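Local coordinates for protein caprin-1 (Homo sapiens, PDB 4WBE) that binds mRNA and regulates its transport, translation and/or stability, and plays an essential role in the formation of cytoplasmic stress granules, at residues L19-V24 against E104-V109. Residues are numbered along the deposited sequence; the frame is centred on the assembly and turned at random.
Sequences LELQYV and EIVERV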
loop_
_atom_site.group_PDB
_atom_site.type_symbol
_atom_site.label_atom_id
_atom_site.label_comp_id
_atom_site.label_asym_id
_atom_site.label_seq_id
_atom_site.Cartn_x
_atom_site.Cartn_y
_atom_site.Cartn_z
ATOM N N LEU A 19 -0.624 -5.174 0.459
ATOM C CA LEU A 19 -0.003 -5.142 -0.868
ATOM C C LEU A 19 -0.727 -6.059 -1.861
ATOM O O LEU A 19 -0.977 -5.680 -3.004
ATOM C CB LEU A 19 1.468 -5.562 -0.762
ATOM C CG LEU A 19 2.602 -4.528 -0.663
ATOM C CD1 LEU A 19 2.141 -3.074 -0.553
ATOM C CD2 LEU A 19 3.598 -4.894 0.439
ATOM N N GLU A 20 -1.044 -7.269 -1.415
ATOM C CA GLU A 20 -1.835 -8.218 -2.201
ATOM C C GLU A 20 -3.182 -7.623 -2.595
ATOM O O GLU A 20 -3.598 -7.697 -3.755
ATOM C CB GLU A 20 -2.051 -9.501 -1.393
ATOM C CG GLU A 20 -0.791 -10.317 -1.160
ATOM C CD GLU A 20 -0.922 -11.262 0.025
ATOM O OE1 GLU A 20 -2.002 -11.307 0.653
ATOM O OE2 GLU A 20 0.044 -11.990 0.309
ATOM N N LEU A 21 -3.861 -7.042 -1.613
ATOM C CA LEU A 21 -5.155 -6.420 -1.847
ATOM C C LEU A 21 -5.076 -5.290 -2.876
ATOM O O LEU A 21 -5.929 -5.184 -3.758
ATOM C CB LEU A 21 -5.715 -5.880 -0.532
ATOM C CG LEU A 21 -7.009 -5.081 -0.700
ATOM C CD1 LEU A 21 -8.119 -5.980 -1.226
ATOM C CD2 LEU A 21 -7.403 -4.461 0.632
ATOM N N GLN A 22 -4.055 -4.450 -2.757
ATOM C CA GLN A 22 -3.867 -3.346 -3.690
ATOM C C GLN A 22 -3.649 -3.869 -5.100
ATOM O O GLN A 22 -4.181 -3.323 -6.069
ATOM C CB GLN A 22 -2.682 -2.480 -3.253
ATOM C CG GLN A 22 -2.966 -1.671 -1.993
ATOM C CD GLN A 22 -1.758 -0.916 -1.502
ATOM O OE1 GLN A 22 -0.631 -1.403 -1.591
ATOM N NE2 GLN A 22 -1.978 0.302 -1.017
ATOM N N TYR A 23 -2.848 -4.919 -5.211
ATOM C CA TYR A 23 -2.632 -5.558 -6.498
ATOM C C TYR A 23 -3.954 -6.035 -7.099
ATOM O O TYR A 23 -4.265 -5.745 -8.261
ATOM C CB TYR A 23 -1.642 -6.721 -6.372
ATOM C CG TYR A 23 -1.454 -7.459 -7.675
ATOM C CD1 TYR A 23 -0.578 -6.985 -8.640
ATOM C CD2 TYR A 23 -2.153 -8.628 -7.940
ATOM C CE1 TYR A 23 -0.409 -7.652 -9.843
ATOM C CE2 TYR A 23 -1.989 -9.302 -9.131
ATOM C CZ TYR A 23 -1.118 -8.811 -10.077
ATOM O OH TYR A 23 -0.959 -9.487 -11.266
ATOM N N VAL A 24 -4.718 -6.785 -6.308
ATOM C CA VAL A 24 -6.011 -7.301 -6.757
ATOM C C VAL A 24 -6.981 -6.179 -7.135
ATOM O O VAL A 24 -7.598 -6.227 -8.198
ATOM C CB VAL A 24 -6.647 -8.238 -5.702
ATOM C CG1 VAL A 24 -8.081 -8.576 -6.073
ATOM C CG2 VAL A 24 -5.805 -9.504 -5.550
ATOM N N GLU A 104 -14.575 -11.244 3.758
ATOM C CA GLU A 104 -14.957 -12.564 3.255
ATOM C C GLU A 104 -14.886 -12.628 1.724
ATOM O O GLU A 104 -14.440 -13.625 1.161
ATOM C CB GLU A 104 -16.355 -12.942 3.757
ATOM C CG GLU A 104 -16.416 -13.219 5.255
ATOM C CD GLU A 104 -17.833 -13.173 5.806
ATOM O OE1 GLU A 104 -18.776 -12.949 5.019
ATOM O OE2 GLU A 104 -17.998 -13.357 7.030
ATOM N N ILE A 105 -15.325 -11.561 1.064
ATOM C CA ILE A 105 -15.188 -11.440 -0.384
ATOM C C ILE A 105 -13.730 -11.485 -0.836
ATOM O O ILE A 105 -13.382 -12.230 -1.753
ATOM C CB ILE A 105 -15.855 -10.149 -0.913
ATOM C CG1 ILE A 105 -17.366 -10.196 -0.674
ATOM C CG2 ILE A 105 -15.587 -9.974 -2.392
ATOM C CD1 ILE A 105 -18.092 -8.886 -0.994
ATOM N N VAL A 106 -12.889 -10.675 -0.199
ATOM C CA VAL A 106 -11.466 -10.619 -0.527
ATOM C C VAL A 106 -10.798 -11.981 -0.337
ATOM O O VAL A 106 -9.999 -12.419 -1.169
ATOM C CB VAL A 106 -10.728 -9.547 0.319
ATOM C CG1 VAL A 106 -9.224 -9.674 0.146
ATOM C CG2 VAL A 106 -11.177 -8.149 -0.086
ATOM N N GLU A 107 -11.128 -12.646 0.766
ATOM C CA GLU A 107 -10.599 -13.984 1.021
ATOM C C GLU A 107 -10.943 -14.966 -0.101
ATOM O O GLU A 107 -10.096 -15.753 -0.527
ATOM C CB GLU A 107 -11.119 -14.530 2.350
ATOM C CG GLU A 107 -10.470 -13.919 3.585
ATOM C CD GLU A 107 -11.182 -14.332 4.854
ATOM O OE1 GLU A 107 -12.427 -14.408 4.833
ATOM O OE2 GLU A 107 -10.502 -14.597 5.863
ATOM N N ARG A 108 -12.182 -14.925 -0.578
ATOM C CA ARG A 108 -12.582 -15.826 -1.656
ATOM C C ARG A 108 -11.813 -15.528 -2.941
ATOM O O ARG A 108 -11.443 -16.449 -3.677
ATOM C CB ARG A 108 -14.097 -15.817 -1.902
ATOM C CG ARG A 108 -14.899 -16.611 -0.873
ATOM C CD ARG A 108 -16.340 -16.834 -1.328
ATOM N NE ARG A 108 -17.113 -15.601 -1.419
ATOM C CZ ARG A 108 -17.464 -15.041 -2.572
ATOM N NH1 ARG A 108 -17.121 -15.607 -3.721
ATOM N NH2 ARG A 108 -18.161 -13.920 -2.577
ATOM N N VAL A 109 -11.578 -14.245 -3.211
ATOM C CA VAL A 109 -10.778 -13.849 -4.370
ATOM C C VAL A 109 -9.330 -14.338 -4.244
ATOM O O VAL A 109 -8.809 -14.979 -5.163
ATOM C CB VAL A 109 -10.796 -12.321 -4.584
ATOM C CG1 VAL A 109 -9.860 -11.935 -5.718
ATOM C CG2 VAL A 109 -12.202 -11.846 -4.894
#
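Between Leu21 and Val106, and again between Val24 and Val109, methyl meets methyl: none of these four touching side chains carries a flat group. Rings come in from beside them: Phe110, on helix 99-111 next to Val109, touches Val24, and Phe115 from the loop beyond touches both Val24 and Val109.

In the first pair, Leu21 crosses Val106 at about a right angle. Its CB does not aim at helix 99-111, but CG anti to the backbone N (chi1 174°), with a second torsion of 64°, carries CD1 to the valine. That methyl rests against the fork, 3.9 Å from Val106 CG2 and 4.1 Å from Val106 CG1. One turn on, Val24 and Val109 both point across the interface and slide past each other in opposite directions, with Val24 CG1 3.8 Å from Val109 CG1. The nearest CA atoms, those of Leu21 and Val106, are 7.7 Å apart, a separation the two side chains fill with methyl contact.

This joins the long helix 2-27 to the late helix 99-111 inside the Caprin-1 dimerization domain. Leu83 and Leu86 of helix 77-88 also pack on Leu21, while Leu72 of the second subunit touches Val24.

All four touching residues are buried and no hydrogen bond or salt bridge links the segments, so this junction rests on van der Waals fit and the exclusion of water.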